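Local coordinates for protein aminoacyl-tRNA synthetase (Cryptosporidium parvum, PDB 5F9Z) that probably catalyses the ATP-dependent attachment of proline to its tRNA, as a class II synthetase, held here with halofuginone and an ATP analogue, at residues A[65-70]-A[75-80]; A[57-62]-A[147-152]; A[213-218]-A[452-457]. All blocks are in the same frame, centred on the assembly; numbering follows the deposited sequence.

Interaction 1: A[65-70]-A[75-80]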
loop_
_atom_site.group_PDB
_atom_site.type_symbol
_atom_site.label_atom_id
_atom_site.label_comp_id
_atom_site.label_asym_id
_atom_site.label_seq_id
_atom_site.Cartn_x
_atom_site.Cartn_y
_atom_site.Cartn_z
ATOM N N VAL A 65 12.547 -3.808 0.593
ATOM C CA VAL A 65 12.147 -4.838 1.546
ATOM C C VAL A 65 11.467 -5.997 0.832
ATOM O O VAL A 65 11.743 -7.168 1.119
ATOM C CB VAL A 65 11.247 -4.232 2.638
ATOM C CG1 VAL A 65 10.651 -5.327 3.510
ATOM C CG2 VAL A 65 12.038 -3.243 3.485
ATOM N N PHE A 66 10.574 -5.697 -0.114
ATOM C CA PHE A 66 9.843 -6.764 -0.789
ATOM C C PHE A 66 10.745 -7.547 -1.735
ATOM O O PHE A 66 10.587 -8.763 -1.884
ATOM C CB PHE A 66 8.646 -6.193 -1.544
ATOM C CG PHE A 66 7.798 -7.239 -2.203
ATOM C CD1 PHE A 66 6.910 -7.998 -1.457
ATOM C CD2 PHE A 66 7.892 -7.472 -3.565
ATOM C CE1 PHE A 66 6.132 -8.968 -2.056
ATOM C CE2 PHE A 66 7.114 -8.437 -4.172
ATOM C CZ PHE A 66 6.232 -9.186 -3.416
ATOM N N ASP A 67 11.692 -6.865 -2.388
ATOM C CA ASP A 67 12.603 -7.554 -3.296
ATOM C C ASP A 67 13.442 -8.586 -2.552
ATOM O O ASP A 67 13.693 -9.682 -3.067
ATOM C CB ASP A 67 13.501 -6.542 -4.009
ATOM C CG ASP A 67 14.259 -7.147 -5.170
ATOM O OD1 ASP A 67 13.695 -7.205 -6.282
ATOM O OD2 ASP A 67 15.422 -7.557 -4.976
ATOM N N GLN A 68 13.880 -8.255 -1.335
ATOM C CA GLN A 68 14.611 -9.225 -0.527
ATOM C C GLN A 68 13.713 -10.373 -0.084
ATOM O O GLN A 68 14.196 -11.494 0.115
ATOM C CB GLN A 68 15.230 -8.536 0.690
ATOM N N LYS A 69 12.411 -10.118 0.068
ATOM C CA LYS A 69 11.490 -11.171 0.485
ATOM C C LYS A 69 11.303 -12.210 -0.615
ATOM O O LYS A 69 11.366 -13.417 -0.357
ATOM C CB LYS A 69 10.143 -10.565 0.883
ATOM C CG LYS A 69 10.176 -9.743 2.158
ATOM C CD LYS A 69 10.556 -10.593 3.359
ATOM C CE LYS A 69 10.511 -9.781 4.644
ATOM N NZ LYS A 69 10.913 -10.589 5.827
ATOM N N ILE A 70 11.067 -11.760 -1.850
ATOM C CA ILE A 70 10.813 -12.706 -2.933
ATOM C C ILE A 70 12.094 -13.415 -3.350
ATOM O O ILE A 70 12.045 -14.532 -3.878
ATOM C CB ILE A 70 10.147 -11.999 -4.128
ATOM C CG1 ILE A 70 10.989 -10.809 -4.589
ATOM C CG2 ILE A 70 8.744 -11.561 -3.762
ATOM C CD1 ILE A 70 10.432 -10.110 -5.813
ATOM N N VAL A 75 12.757 -16.014 -6.547
ATOM C CA VAL A 75 12.143 -15.198 -7.589
ATOM C C VAL A 75 13.218 -14.299 -8.186
ATOM O O VAL A 75 13.871 -13.533 -7.470
ATOM C CB VAL A 75 10.974 -14.372 -7.036
ATOM C CG1 VAL A 75 10.304 -13.592 -8.155
ATOM C CG2 VAL A 75 9.974 -15.275 -6.339
ATOM N N GLN A 76 13.411 -14.396 -9.498
ATOM C CA GLN A 76 14.439 -13.639 -10.195
ATOM C C GLN A 76 13.831 -12.419 -10.870
ATOM O O GLN A 76 12.712 -12.474 -11.391
ATOM C CB GLN A 76 15.150 -14.508 -11.233
ATOM C CG GLN A 76 16.044 -15.577 -10.632
ATOM C CD GLN A 76 16.779 -16.379 -11.686
ATOM O OE1 GLN A 76 16.237 -16.668 -12.753
ATOM N NE2 GLN A 76 18.024 -16.740 -11.394
ATOM N N ASN A 77 14.574 -11.317 -10.858
ATOM C CA ASN A 77 14.127 -10.082 -11.482
ATOM C C ASN A 77 14.563 -10.030 -12.939
ATOM O O ASN A 77 15.679 -10.429 -13.285
ATOM C CB ASN A 77 14.668 -8.864 -10.730
ATOM C CG ASN A 77 13.938 -8.614 -9.428
ATOM O OD1 ASN A 77 12.834 -9.119 -9.215
ATOM N ND2 ASN A 77 14.546 -7.825 -8.550
ATOM N N ALA A 78 13.665 -9.539 -13.790
ATOM C CA ALA A 78 13.941 -9.325 -15.202
ATOM C C ALA A 78 13.282 -8.016 -15.614
ATOM O O ALA A 78 12.686 -7.314 -14.790
ATOM C CB ALA A 78 13.439 -10.499 -16.051
ATOM N N TYR A 79 13.393 -7.675 -16.895
ATOM C CA TYR A 79 12.688 -6.510 -17.419
ATOM C C TYR A 79 12.298 -6.776 -18.863
ATOM O O TYR A 79 13.168 -6.944 -19.723
ATOM C CB TYR A 79 13.531 -5.238 -17.320
ATOM C CG TYR A 79 12.774 -4.011 -17.780
ATOM C CD1 TYR A 79 11.846 -3.397 -16.951
ATOM C CD2 TYR A 79 12.970 -3.484 -19.050
ATOM C CE1 TYR A 79 11.141 -2.283 -17.368
ATOM C CE2 TYR A 79 12.270 -2.370 -19.476
ATOM C CZ TYR A 79 11.357 -1.774 -18.630
ATOM O OH TYR A 79 10.658 -0.665 -19.048
ATOM N N PHE A 80 11.011 -6.799 -19.119
ATOM C CA PHE A 80 10.369 -6.955 -20.409
ATOM C C PHE A 80 9.961 -5.593 -20.963
ATOM O O PHE A 80 9.736 -4.650 -20.197
ATOM C CB PHE A 80 9.141 -7.864 -20.286
ATOM C CG PHE A 80 9.481 -9.303 -20.012
ATOM C CD1 PHE A 80 9.899 -9.706 -18.754
ATOM C CD2 PHE A 80 9.382 -10.254 -21.014
ATOM C CE1 PHE A 80 10.213 -11.027 -18.501
ATOM C CE2 PHE A 80 9.694 -11.578 -20.767
ATOM C CZ PHE A 80 10.110 -11.964 -19.509
#

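Interaction 2: A[57-62]-A[147-152]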
loop_
_atom_site.group_PDB
_atom_site.type_symbol
_atom_site.label_atom_id
_atom_site.label_comp_id
_atom_site.label_asym_id
_atom_site.label_seq_id
_atom_site.Cartn_x
_atom_site.Cartn_y
_atom_site.Cartn_z
ATOM N N PHE A 57 11.157 7.863 -1.645
ATOM C CA PHE A 57 11.936 7.091 -0.682
ATOM C C PHE A 57 11.112 5.946 -0.108
ATOM O O PHE A 57 11.622 4.835 0.076
ATOM C CB PHE A 57 12.439 8.000 0.443
ATOM C CG PHE A 57 13.150 7.266 1.551
ATOM C CD1 PHE A 57 12.440 6.722 2.614
ATOM C CD2 PHE A 57 14.528 7.129 1.537
ATOM C CE1 PHE A 57 13.089 6.046 3.630
ATOM C CE2 PHE A 57 15.183 6.458 2.554
ATOM C CZ PHE A 57 14.462 5.917 3.602
ATOM N N ILE A 58 9.835 6.203 0.188
ATOM C CA ILE A 58 8.987 5.175 0.779
ATOM C C ILE A 58 8.773 4.030 -0.204
ATOM O O ILE A 58 8.735 2.858 0.188
ATOM C CB ILE A 58 7.657 5.788 1.247
ATOM C CG1 ILE A 58 7.924 6.864 2.302
ATOM C CG2 ILE A 58 6.730 4.713 1.798
ATOM C CD1 ILE A 58 6.679 7.391 2.969
ATOM N N TRP A 59 8.646 4.345 -1.495
ATOM C CA TRP A 59 8.528 3.283 -2.489
ATOM C C TRP A 59 9.837 2.520 -2.636
ATOM O O TRP A 59 9.831 1.294 -2.801
ATOM C CB TRP A 59 8.089 3.857 -3.835
ATOM C CG TRP A 59 7.970 2.805 -4.891
ATOM C CD1 TRP A 59 8.769 2.646 -5.986
ATOM C CD2 TRP A 59 7.007 1.746 -4.938
ATOM N NE1 TRP A 59 8.355 1.560 -6.719
ATOM C CE2 TRP A 59 7.275 0.990 -6.097
ATOM C CE3 TRP A 59 5.940 1.367 -4.117
ATOM C CZ2 TRP A 59 6.515 -0.122 -6.455
ATOM C CZ3 TRP A 59 5.188 0.263 -4.473
ATOM C CH2 TRP A 59 5.478 -0.468 -5.632
ATOM N N GLU A 60 10.970 3.227 -2.583
ATOM C CA GLU A 60 12.263 2.553 -2.619
ATOM C C GLU A 60 12.436 1.632 -1.420
ATOM O O GLU A 60 13.050 0.565 -1.530
ATOM C CB GLU A 60 13.394 3.580 -2.673
ATOM C CG GLU A 60 13.511 4.300 -4.000
ATOM C CD GLU A 60 14.686 5.257 -4.042
ATOM O OE1 GLU A 60 14.892 5.994 -3.053
ATOM O OE2 GLU A 60 15.410 5.264 -5.059
ATOM N N THR A 61 11.904 2.031 -0.262
ATOM C CA THR A 61 11.949 1.166 0.911
ATOM C C THR A 61 11.024 -0.033 0.735
ATOM O O THR A 61 11.405 -1.172 1.031
ATOM C CB THR A 61 11.573 1.957 2.164
ATOM O OG1 THR A 61 12.423 3.105 2.274
ATOM C CG2 THR A 61 11.732 1.096 3.408
ATOM N N ILE A 62 9.803 0.208 0.253
ATOM C CA ILE A 62 8.893 -0.891 -0.063
ATOM C C ILE A 62 9.522 -1.819 -1.091
ATOM O O ILE A 62 9.454 -3.049 -0.968
ATOM C CB ILE A 62 7.539 -0.343 -0.552
ATOM C CG1 ILE A 62 6.801 0.370 0.583
ATOM C CG2 ILE A 62 6.683 -1.463 -1.128
ATOM C CD1 ILE A 62 5.520 1.047 0.143
ATOM N N ASN A 147 10.065 -11.714 -11.809
ATOM C CA ASN A 147 9.470 -10.499 -11.280
ATOM C C ASN A 147 10.087 -9.307 -11.995
ATOM O O ASN A 147 11.243 -9.357 -12.420
ATOM C CB ASN A 147 9.690 -10.382 -9.767
ATOM C CG ASN A 147 9.056 -9.142 -9.182
ATOM O OD1 ASN A 147 7.841 -9.083 -9.011
ATOM N ND2 ASN A 147 9.876 -8.143 -8.871
ATOM N N GLN A 148 9.313 -8.236 -12.140
ATOM C CA GLN A 148 9.853 -7.018 -12.724
ATOM C C GLN A 148 9.253 -5.796 -12.048
ATOM O O GLN A 148 8.045 -5.738 -11.795
ATOM C CB GLN A 148 9.622 -6.960 -14.246
ATOM C CG GLN A 148 8.192 -6.760 -14.703
ATOM C CD GLN A 148 8.098 -6.546 -16.206
ATOM O OE1 GLN A 148 9.085 -6.697 -16.928
ATOM N NE2 GLN A 148 6.910 -6.191 -16.683
ATOM N N TRP A 149 10.116 -4.833 -11.737
ATOM C CA TRP A 149 9.710 -3.527 -11.239
ATOM C C TRP A 149 9.661 -2.566 -12.418
ATOM O O TRP A 149 10.679 -2.346 -13.085
ATOM C CB TRP A 149 10.678 -3.021 -10.171
ATOM C CG TRP A 149 10.777 -3.916 -8.976
ATOM C CD1 TRP A 149 11.590 -5.002 -8.829
ATOM C CD2 TRP A 149 10.037 -3.800 -7.755
ATOM N NE1 TRP A 149 11.402 -5.570 -7.592
ATOM C CE2 TRP A 149 10.454 -4.851 -6.913
ATOM C CE3 TRP A 149 9.063 -2.910 -7.290
ATOM C CZ2 TRP A 149 9.931 -5.037 -5.635
ATOM C CZ3 TRP A 149 8.546 -3.095 -6.021
ATOM C CH2 TRP A 149 8.978 -4.152 -5.210
ATOM N N THR A 150 8.486 -2.007 -12.681
ATOM C CA THR A 150 8.313 -1.125 -13.826
ATOM C C THR A 150 7.085 -0.258 -13.596
ATOM O O THR A 150 6.310 -0.474 -12.662
ATOM C CB THR A 150 8.179 -1.919 -15.129
ATOM O OG1 THR A 150 7.073 -2.826 -15.026
ATOM N N SER A 151 6.922 0.731 -14.466
ATOM C CA SER A 151 5.733 1.564 -14.458
ATOM C C SER A 151 4.655 0.941 -15.337
ATOM O O SER A 151 4.934 0.172 -16.259
ATOM C CB SER A 151 6.049 2.979 -14.944
ATOM O OG SER A 151 6.285 2.995 -16.340
ATOM N N ILE A 152 3.407 1.279 -15.030
ATOM C CA ILE A 152 2.252 0.806 -15.778
ATOM C C ILE A 152 1.414 2.013 -16.167
ATOM O O ILE A 152 1.250 2.946 -15.373
ATOM C CB ILE A 152 1.416 -0.197 -14.958
ATOM C CG1 ILE A 152 2.237 -1.447 -14.641
ATOM C CG2 ILE A 152 0.144 -0.572 -15.699
ATOM C CD1 ILE A 152 2.561 -2.291 -15.853
#

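Interaction 3: A[213-218]-A[452-457]. With HFG (7-bromo-6-chloro-3-{3-[(2R,3S)-3-hydroxypiperidin-2-yl]-2-oxopropyl}quinazolin-4(3H)-one), chain E.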
loop_
_atom_site.group_PDB
_atom_site.type_symbol
_atom_site.label_atom_id
_atom_site.label_comp_id
_atom_site.label_asym_id
_atom_site.label_seq_id
_atom_site.Cartn_x
_atom_site.Cartn_y
_atom_site.Cartn_z
ATOM N N SER A 213 -14.382 -13.264 -4.357
ATOM C CA SER A 213 -15.496 -14.062 -4.837
ATOM C C SER A 213 -15.310 -14.378 -6.321
ATOM O O SER A 213 -14.435 -13.833 -6.999
ATOM C CB SER A 213 -16.817 -13.331 -4.605
ATOM O OG SER A 213 -16.838 -12.089 -5.286
ATOM N N GLU A 214 -16.153 -15.281 -6.826
ATOM C CA GLU A 214 -16.078 -15.642 -8.238
ATOM C C GLU A 214 -16.404 -14.450 -9.128
ATOM O O GLU A 214 -15.824 -14.295 -10.209
ATOM C CB GLU A 214 -17.019 -16.810 -8.532
ATOM C CG GLU A 214 -16.691 -18.083 -7.770
ATOM C CD GLU A 214 -15.366 -18.692 -8.189
ATOM O OE1 GLU A 214 -14.915 -18.428 -9.323
ATOM O OE2 GLU A 214 -14.772 -19.435 -7.379
ATOM N N ASN A 215 -17.324 -13.592 -8.687
ATOM C CA ASN A 215 -17.683 -12.407 -9.453
ATOM C C ASN A 215 -16.631 -11.310 -9.363
ATOM O O ASN A 215 -16.589 -10.436 -10.235
ATOM C CB ASN A 215 -19.040 -11.875 -8.980
ATOM C CG ASN A 215 -19.507 -10.670 -9.773
ATOM O OD1 ASN A 215 -19.747 -9.600 -9.215
ATOM N ND2 ASN A 215 -19.629 -10.835 -11.085
ATOM N N GLU A 216 -15.771 -11.345 -8.344
ATOM C CA GLU A 216 -14.769 -10.309 -8.135
ATOM C C GLU A 216 -13.347 -10.754 -8.447
ATOM O O GLU A 216 -12.444 -9.909 -8.454
ATOM C CB GLU A 216 -14.827 -9.800 -6.687
ATOM C CG GLU A 216 -15.892 -8.747 -6.451
ATOM C CD GLU A 216 -15.575 -7.444 -7.156
ATOM O OE1 GLU A 216 -14.470 -6.906 -6.941
ATOM O OE2 GLU A 216 -16.425 -6.965 -7.934
ATOM N N LYS A 217 -13.118 -12.037 -8.705
ATOM C CA LYS A 217 -11.765 -12.507 -8.957
ATOM C C LYS A 217 -11.296 -12.075 -10.345
ATOM O O LYS A 217 -12.072 -11.606 -11.182
ATOM C CB LYS A 217 -11.691 -14.028 -8.829
ATOM C CG LYS A 217 -12.262 -14.778 -10.019
ATOM C CD LYS A 217 -12.106 -16.280 -9.852
ATOM C CE LYS A 217 -12.579 -17.024 -11.092
ATOM N NZ LYS A 217 -12.552 -18.500 -10.898
ATOM N N PHE A 218 -9.999 -12.233 -10.575
ATOM C CA PHE A 218 -9.417 -11.995 -11.891
ATOM C C PHE A 218 -9.962 -13.024 -12.871
ATOM O O PHE A 218 -9.721 -14.225 -12.688
ATOM C CB PHE A 218 -7.893 -12.080 -11.802
ATOM C CG PHE A 218 -7.181 -11.793 -13.097
ATOM C CD1 PHE A 218 -7.715 -10.920 -14.029
ATOM C CD2 PHE A 218 -5.967 -12.401 -13.376
ATOM C CE1 PHE A 218 -7.053 -10.663 -15.217
ATOM C CE2 PHE A 218 -5.302 -12.146 -14.560
ATOM C CZ PHE A 218 -5.846 -11.275 -15.481
ATOM N N GLU A 452 -27.117 -9.411 -7.537
ATOM C CA GLU A 452 -28.288 -8.745 -6.980
ATOM C C GLU A 452 -27.940 -7.905 -5.758
ATOM O O GLU A 452 -28.587 -6.881 -5.514
ATOM C CB GLU A 452 -29.360 -9.776 -6.622
ATOM C CG GLU A 452 -29.849 -10.611 -7.799
ATOM C CD GLU A 452 -30.706 -9.823 -8.776
ATOM O OE1 GLU A 452 -31.042 -8.657 -8.480
ATOM O OE2 GLU A 452 -31.046 -10.375 -9.842
ATOM N N ILE A 453 -26.935 -8.321 -4.983
ATOM C CA ILE A 453 -26.482 -7.513 -3.853
ATOM C C ILE A 453 -25.978 -6.161 -4.343
ATOM O O ILE A 453 -26.339 -5.109 -3.802
ATOM C CB ILE A 453 -25.402 -8.262 -3.052
ATOM C CG1 ILE A 453 -26.027 -9.404 -2.247
ATOM C CG2 ILE A 453 -24.657 -7.310 -2.132
ATOM C CD1 ILE A 453 -25.013 -10.350 -1.646
ATOM N N LYS A 454 -25.138 -6.171 -5.382
ATOM C CA LYS A 454 -24.680 -4.919 -5.973
ATOM C C LYS A 454 -25.846 -4.117 -6.536
ATOM O O LYS A 454 -25.869 -2.885 -6.433
ATOM C CB LYS A 454 -23.653 -5.196 -7.072
ATOM C CG LYS A 454 -22.388 -5.898 -6.610
ATOM C CD LYS A 454 -21.463 -6.163 -7.789
ATOM C CE LYS A 454 -20.223 -6.933 -7.370
ATOM N NZ LYS A 454 -19.306 -7.181 -8.518
ATOM N N LYS A 455 -26.828 -4.800 -7.128
ATOM C CA LYS A 455 -27.954 -4.102 -7.740
ATOM C C LYS A 455 -28.868 -3.495 -6.681
ATOM O O LYS A 455 -29.292 -2.339 -6.802
ATOM C CB LYS A 455 -28.735 -5.058 -8.642
ATOM N N GLU A 456 -29.183 -4.260 -5.633
ATOM C CA GLU A 456 -30.098 -3.768 -4.608
ATOM C C GLU A 456 -29.456 -2.669 -3.769
ATOM O O GLU A 456 -30.128 -1.706 -3.383
ATOM C CB GLU A 456 -30.560 -4.922 -3.719
ATOM N N THR A 457 -28.159 -2.794 -3.474
ATOM C CA THR A 457 -27.491 -1.771 -2.677
ATOM C C THR A 457 -27.240 -0.503 -3.483
ATOM O O THR A 457 -27.228 0.596 -2.915
ATOM C CB THR A 457 -26.176 -2.308 -2.111
ATOM O OG1 THR A 457 -25.384 -2.861 -3.171
ATOM C CG2 THR A 457 -26.444 -3.381 -1.065
HETATM O "O4'" HFG E . -3.200 -7.188 -14.243
HETATM C C21 HFG E . -4.049 -7.942 -13.865
HETATM C "C3'" HFG E . -3.670 -9.258 -13.148
HETATM C "C2'" HFG E . -2.237 -9.265 -12.613
HETATM N "N1'" HFG E . -1.318 -9.042 -13.647
HETATM C "C6'" HFG E . -0.058 -8.588 -13.140
HETATM C "C5'" HFG E . 0.116 -8.885 -11.649
HETATM C "C4'" HFG E . -0.888 -8.249 -10.849
HETATM C C39 HFG E . -2.126 -8.179 -11.522
HETATM O "O7'" HFG E . -3.264 -8.380 -10.533
HETATM C "C1'" HFG E . -5.636 -7.578 -14.099
HETATM N N3 HFG E . -5.759 -6.472 -15.141
HETATM C C4 HFG E . -5.454 -6.741 -16.469
HETATM O O11 HFG E . -5.088 -7.868 -16.807
HETATM C C10 HFG E . -5.565 -5.751 -17.401
HETATM C C5 HFG E . -5.260 -5.992 -18.790
HETATM C C2 HFG E . -6.153 -5.270 -14.781
HETATM N N1 HFG E . -6.271 -4.271 -15.668
HETATM C C9 HFG E . -5.980 -4.501 -16.983
HETATM C C8 HFG E . -6.105 -3.459 -17.914
HETATM C C7 HFG E . -5.802 -3.700 -19.277
HETATM BR BR1 HFG E . -5.975 -2.242 -20.570
HETATM C C6 HFG E . -5.381 -4.970 -19.701
HETATM CL CL1 HFG E . -5.008 -5.262 -21.400
#

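Interaction 1: A[65-70]-A[75-80]
Asp67 and Ile70 lie near the end of helix 53-71 and face Asn77 and Val75, where the chain turns back into strand 76-77. A long helix followed directly by a strand at the margin of the catalytic sheet is consistent with motif 1 of class II aminoacyl-tRNA synthetases. Phe66, one residue ahead of the contact, turns to the interior, with its ring against Tyr195 and Trp273. Asp67 reaches across with its carboxylate. CG stands anti to the backbone N (chi1 -168°), and OD1 receives ND2 of Asn77 over a short 2.5 Å. This bond is nearly straight, with an N-H...O angle of 169°. It uses the syn lone pair of OD1 and lies in the amide plane of Asn77, although the carboxylate and amide planes are turned 49° apart. The same OD1 also accepts NE1 of Trp149, while OD2 makes a salt bridge to Lys71. The carboxylate is thus gripped at both oxygens, and these neighbours would probably stabilise its negative charge. Ile70 closes the turn at two levels. Its backbone O takes the N of Val75 at 3.1 Å, tying the helix to the start of the returning chain five residues on. Beside that bond the two beta-branched side chains press together near their roots, with Ile70 CB 3.8 Å from Val75 CB. Trp273 of strand 265-276 touches both residues, and Met187 of helix 181-202 also packs on Val75, making this an apolar seam next to the polar Asp67-Asn77 pair. Ile70 CG1 sits between the backbone N and the carbonyl carbon, and the chain runs on extended, bringing its terminal CD1 to 4.2 Å from Val75 CG1 and 4.3 Å from Asn77 OD1.

Interaction 2: A[57-62]-A[147-152]
Trp59 and Trp149 meet at the benzo ends of their indoles, one reaching out from helix 53-71 and the other from strand 144-153. Their planes stand 73° apart and the centroids of the six-membered rings are 5.8 Å apart. CZ2 of Trp59 comes in at the edge of the Trp149 ring, close to its plane, with 3.6 Å to CZ3 and 3.9 Å to CE3 of Trp149. CH2 of Trp59 follows at 4.1 Å from the same CZ3, so a single corner of one indole is set against one edge of the other. In Trp59 the indole leaves the helix with CG anti to the backbone N (chi1 179°), which carries the far end of the ring to the strand although the backbones remain well separated. Trp149 projects from the strand toward the helix, where its CH2 lies 4.4 Å from the backbone O of Ile62. Its position is fixed further along the same helix: Phe66 and Gln63 touch the ring, and NE1 donates to the carboxylate of Asp67, which probably limits rotation of the indole. Ile280 of helix 278-287 packs on both Trp59 and Ile62, which are buried. The arrangement joins the putative motif 1 helix to strand 144-153, which with its antiparallel partner, strand 168-178, is consistent with motif 2 in the catalytic core of a class II synthetase.

Interaction 3: A[213-218]-A[452-457]
NZ of Lys454 is gripped by two acceptors from the loop 213-218, OD1 of Asn215 at 2.6 Å and OE2 of Glu216 at 2.9 Å. The lysine belongs to helix 447-458 of the C-terminal domain of prolyl-tRNA synthetase, in which Cys449 helps to bind zinc, and the loop belongs to the class II catalytic core, so this surface contact joins the two domains. Lys454 stretches out fully beyond CG, placing its ammonium end between the two neighbouring side chains. Asn215 advances from the opposite direction; its carbonyl receives NZ at a C=O...N angle of 156°, with the donor 23° from the carbonyl plane. Glu216 crosses the lysine chain, bent at chi2 (-68°), and its salt bridge to NZ uses the anti lone pair of OE2. Its other oxygen, OE1, makes a second salt bridge to Lys475, so the carboxylate spans two lysines of the C-terminal domain and would probably be held in its charged form. Further joints reinforce the interface: Ser213 OG is hydrogen-bonded to Glu450 and Ser476. NZ of Lys217 donates to the syn lone pair of Glu214 OE1 at 2.8 Å, a salt bridge within the loop. The far end of the loop enters the inhibitor pocket. Phe218 presents one ring face to the linker of halofuginone that joins the piperidine to the quinazolinone. C3' of the ligand lies above this face, offset toward the rim and 3.6 Å from CE2 of Phe218, while CE1 comes equally near to C1' of halofuginone.

Overall arrangement
Interactions 1 and 2 form one continuous region with centres 10 Å apart: both use helix 53-71, and the neighbouring parallel strands 76-77 and 144-153 join them through backbone pairs, with Gln76 O to Asn147 N and Ala78 N to Asn147 O both 2.8 Å. Along the chain, interaction 1 is nested inside the loop closed by interaction 2. Interaction 3 stands apart, its centre 33 Å from that of interaction 1 and 31 Å from that of interaction 2. It relates most directly to the bound ligands: Phe218 packs on halofuginone and the Glu216 side chain lies about 7 Å from the ATP analogue, whereas the Trp59 side chain is about 9 Å from the analogue and the Val75 side chain about 12 Å from halofuginone.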